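Gamma-glutamylcyclotransferase (Homo sapiens, PDB 3CRY) catalyses the release of 5-oxoproline from gamma-glutamyl dipeptides, works as a homodimer and may contribute to glutathione homeostasis. Local coordinates at residues Asn92-Gln97 and Arg123-Thr128. The protein carries 1 engineered substitution. Numbering follows the deposited sequence. Where two conformers were deposited one is given.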
loop_
_atom_site.group_PDB
_atom_site.type_symbol
_atom_site.label_atom_id
_atom_site.label_comp_id
_atom_site.label_asym_id
_atom_site.label_seq_id
_atom_site.Cartn_x
_atom_site.Cartn_y
_atom_site.Cartn_z
ATOM N N ASN A 92 16.504 3.084 -0.245
ATOM C CA ASN A 92 16.169 4.465 -0.545
ATOM C C ASN A 92 16.163 4.794 -2.037
ATOM O O ASN A 92 15.305 5.545 -2.502
ATOM C CB ASN A 92 17.086 5.418 0.231
ATOM C CG ASN A 92 16.787 5.404 1.718
ATOM O OD1 ASN A 92 15.688 5.036 2.136
ATOM N ND2 ASN A 92 17.773 5.798 2.528
ATOM N N SER A 93 17.107 4.218 -2.775
ATOM C CA SER A 93 17.188 4.429 -4.219
ATOM C C SER A 93 15.958 3.887 -4.953
ATOM O O SER A 93 15.400 4.552 -5.827
ATOM C CB SER A 93 18.470 3.809 -4.774
ATOM O OG SER A 93 18.524 3.979 -6.177
ATOM N N LEU A 94 15.543 2.673 -4.589
ATOM C CA LEU A 94 14.391 2.032 -5.232
ATOM C C LEU A 94 13.122 2.845 -4.989
ATOM O O LEU A 94 12.335 3.077 -5.909
ATOM C CB LEU A 94 14.242 0.595 -4.722
ATOM C CG LEU A 94 13.289 -0.338 -5.480
ATOM C CD1 LEU A 94 13.610 -0.416 -6.993
ATOM C CD2 LEU A 94 13.269 -1.722 -4.825
ATOM N N ASP A 95 12.949 3.314 -3.748
ATOM C CA ASP A 95 11.845 4.213 -3.403
ATOM C C ASP A 95 11.832 5.461 -4.282
ATOM O O ASP A 95 10.783 5.847 -4.809
ATOM C CB ASP A 95 11.905 4.625 -1.919
ATOM C CG ASP A 95 11.597 3.476 -0.953
ATOM O OD1 ASP A 95 11.276 2.333 -1.378
ATOM O OD2 ASP A 95 11.681 3.737 0.277
ATOM N N GLU A 96 12.997 6.096 -4.433
ATOM C CA GLU A 96 13.128 7.303 -5.243
ATOM C C GLU A 96 12.737 7.049 -6.695
ATOM O O GLU A 96 12.076 7.874 -7.336
ATOM C CB GLU A 96 14.557 7.847 -5.147
ATOM C CG GLU A 96 14.689 9.004 -4.172
ATOM C CD GLU A 96 14.273 10.314 -4.794
ATOM O OE1 GLU A 96 14.617 10.521 -5.975
ATOM O OE2 GLU A 96 13.610 11.138 -4.127
ATOM N N GLN A 97 13.141 5.895 -7.211
ATOM C CA GLN A 97 12.797 5.507 -8.582
ATOM C C GLN A 97 11.296 5.419 -8.830
ATOM O O GLN A 97 10.819 5.709 -9.936
ATOM C CB GLN A 97 13.442 4.175 -8.914
ATOM C CG GLN A 97 14.974 4.246 -8.942
ATOM C CD GLN A 97 15.608 2.887 -8.995
ATOM O OE1 GLN A 97 15.109 1.990 -9.672
ATOM N NE2 GLN A 97 16.706 2.713 -8.265
ATOM N N ARG A 123 9.206 -6.724 -0.524
ATOM C CA ARG A 123 8.862 -5.312 -0.752
ATOM C C ARG A 123 8.294 -5.169 -2.174
ATOM O O ARG A 123 8.761 -5.825 -3.110
ATOM C CB ARG A 123 10.121 -4.454 -0.595
ATOM C CG ARG A 123 9.919 -2.916 -0.590
ATOM C CD ARG A 123 11.281 -2.220 -0.480
ATOM N NE ARG A 123 11.200 -0.786 -0.141
ATOM C CZ ARG A 123 11.051 -0.316 1.107
ATOM N NH1 ARG A 123 10.933 -1.147 2.140
ATOM N NH2 ARG A 123 11.000 0.995 1.328
ATOM N N SER A 124 7.260 -4.345 -2.324
ATOM C CA SER A 124 6.753 -3.964 -3.645
ATOM C C SER A 124 6.171 -2.556 -3.558
ATOM O O SER A 124 6.431 -1.835 -2.569
ATOM C CB SER A 124 5.708 -4.990 -4.160
ATOM O OG SER A 124 5.578 -4.901 -5.583
ATOM N N TYR A 125 5.400 -2.170 -4.583
ATOM C CA TYR A 125 4.859 -0.813 -4.761
ATOM C C TYR A 125 3.530 -0.908 -5.454
ATOM O O TYR A 125 3.348 -1.774 -6.314
ATOM C CB TYR A 125 5.785 0.042 -5.641
ATOM C CG TYR A 125 7.163 0.205 -5.034
ATOM C CD1 TYR A 125 7.434 1.269 -4.169
ATOM C CD2 TYR A 125 8.174 -0.729 -5.293
ATOM C CE1 TYR A 125 8.698 1.416 -3.587
ATOM C CE2 TYR A 125 9.439 -0.592 -4.713
ATOM C CZ TYR A 125 9.681 0.483 -3.862
ATOM O OH TYR A 125 10.919 0.607 -3.296
ATOM N N LEU A 126 2.605 -0.022 -5.075
ATOM C CA LEU A 126 1.393 0.167 -5.880
ATOM C C LEU A 126 0.872 1.605 -5.808
ATOM O O LEU A 126 1.269 2.374 -4.914
ATOM C CB LEU A 126 0.327 -0.873 -5.500
ATOM C CG LEU A 126 -0.155 -0.874 -4.030
ATOM C CD1 LEU A 126 -1.022 0.326 -3.670
ATOM C CD2 LEU A 126 -0.913 -2.192 -3.755
ATOM N N MET A 127 0.016 1.986 -6.763
ATOM C CA MET A 127 -0.541 3.350 -6.793
ATOM C C MET A 127 -1.750 3.428 -5.857
ATOM O O MET A 127 -2.537 2.477 -5.790
ATOM C CB MET A 127 -1.014 3.684 -8.205
ATOM C CG MET A 127 0.074 3.698 -9.229
ATOM S SD MET A 127 -0.666 4.012 -10.873
ATOM C CE MET A 127 0.801 3.792 -11.858
ATOM N N THR A 128 -1.915 4.553 -5.164
ATOM C CA THR A 128 -3.087 4.747 -4.303
ATOM C C THR A 128 -4.083 5.780 -4.826
ATOM O O THR A 128 -5.209 5.874 -4.304
ATOM C CB THR A 128 -2.691 5.167 -2.864
ATOM O OG1 THR A 128 -2.066 6.457 -2.892
ATOM C CG2 THR A 128 -1.720 4.164 -2.235
#
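Asp-95, on the helix that runs up to the active-site position 98, takes hold of both Arg-123 and Tyr-125 on the strand 119-126. Its OD1 accepts a short hydrogen bond of 2.6 Å from Tyr-125 OH, which arrives nearly in line with the C-O bond. Arg-123 NH2 straddles the carboxylate, 3.0 Å from OD1 and 3.0 Å from OD2, using the syn lone pair of each; the bond to OD1 is the straighter of the two, and NE adds a weak one to OD1. Carboxylate and guanidinium are nearly coplanar, 18° apart, whereas the phenol ring stands almost upright to the carboxylate at 81°. Extended from CG to NE, the Arg-123 chain carries its guanidinium from the strand to the carboxylate, where it converges with the Tyr-125 hydroxyl.

The tight side belongs to Leu-94 and Tyr-125, both buried. Leu-94 CG lies 3.4 Å from Tyr-125 OH and 3.9 Å from CE2, with CD2 at the ring edge; Tyr-19 touches both residues. Toward Asp-95 and Arg-123, both partly exposed, the contact is more open to solvent yet firmly bonded, and there the second subunit closes in: its Glu-109 forms a salt bridge with Arg-123 NH2, tying this corner to the dimer interface. The backbones stay apart, their axes 10.3 Å from each other, so side chains do the bridging.

Tyr-125 also lies against Gln-98, an engineered residue at the position of the proton acceptor. Arg-123 steadies the carboxylate and OD1 directs the Tyr-125 hydroxyl bond, consistent with a second shell behind a tyrosine at the edge of the active site.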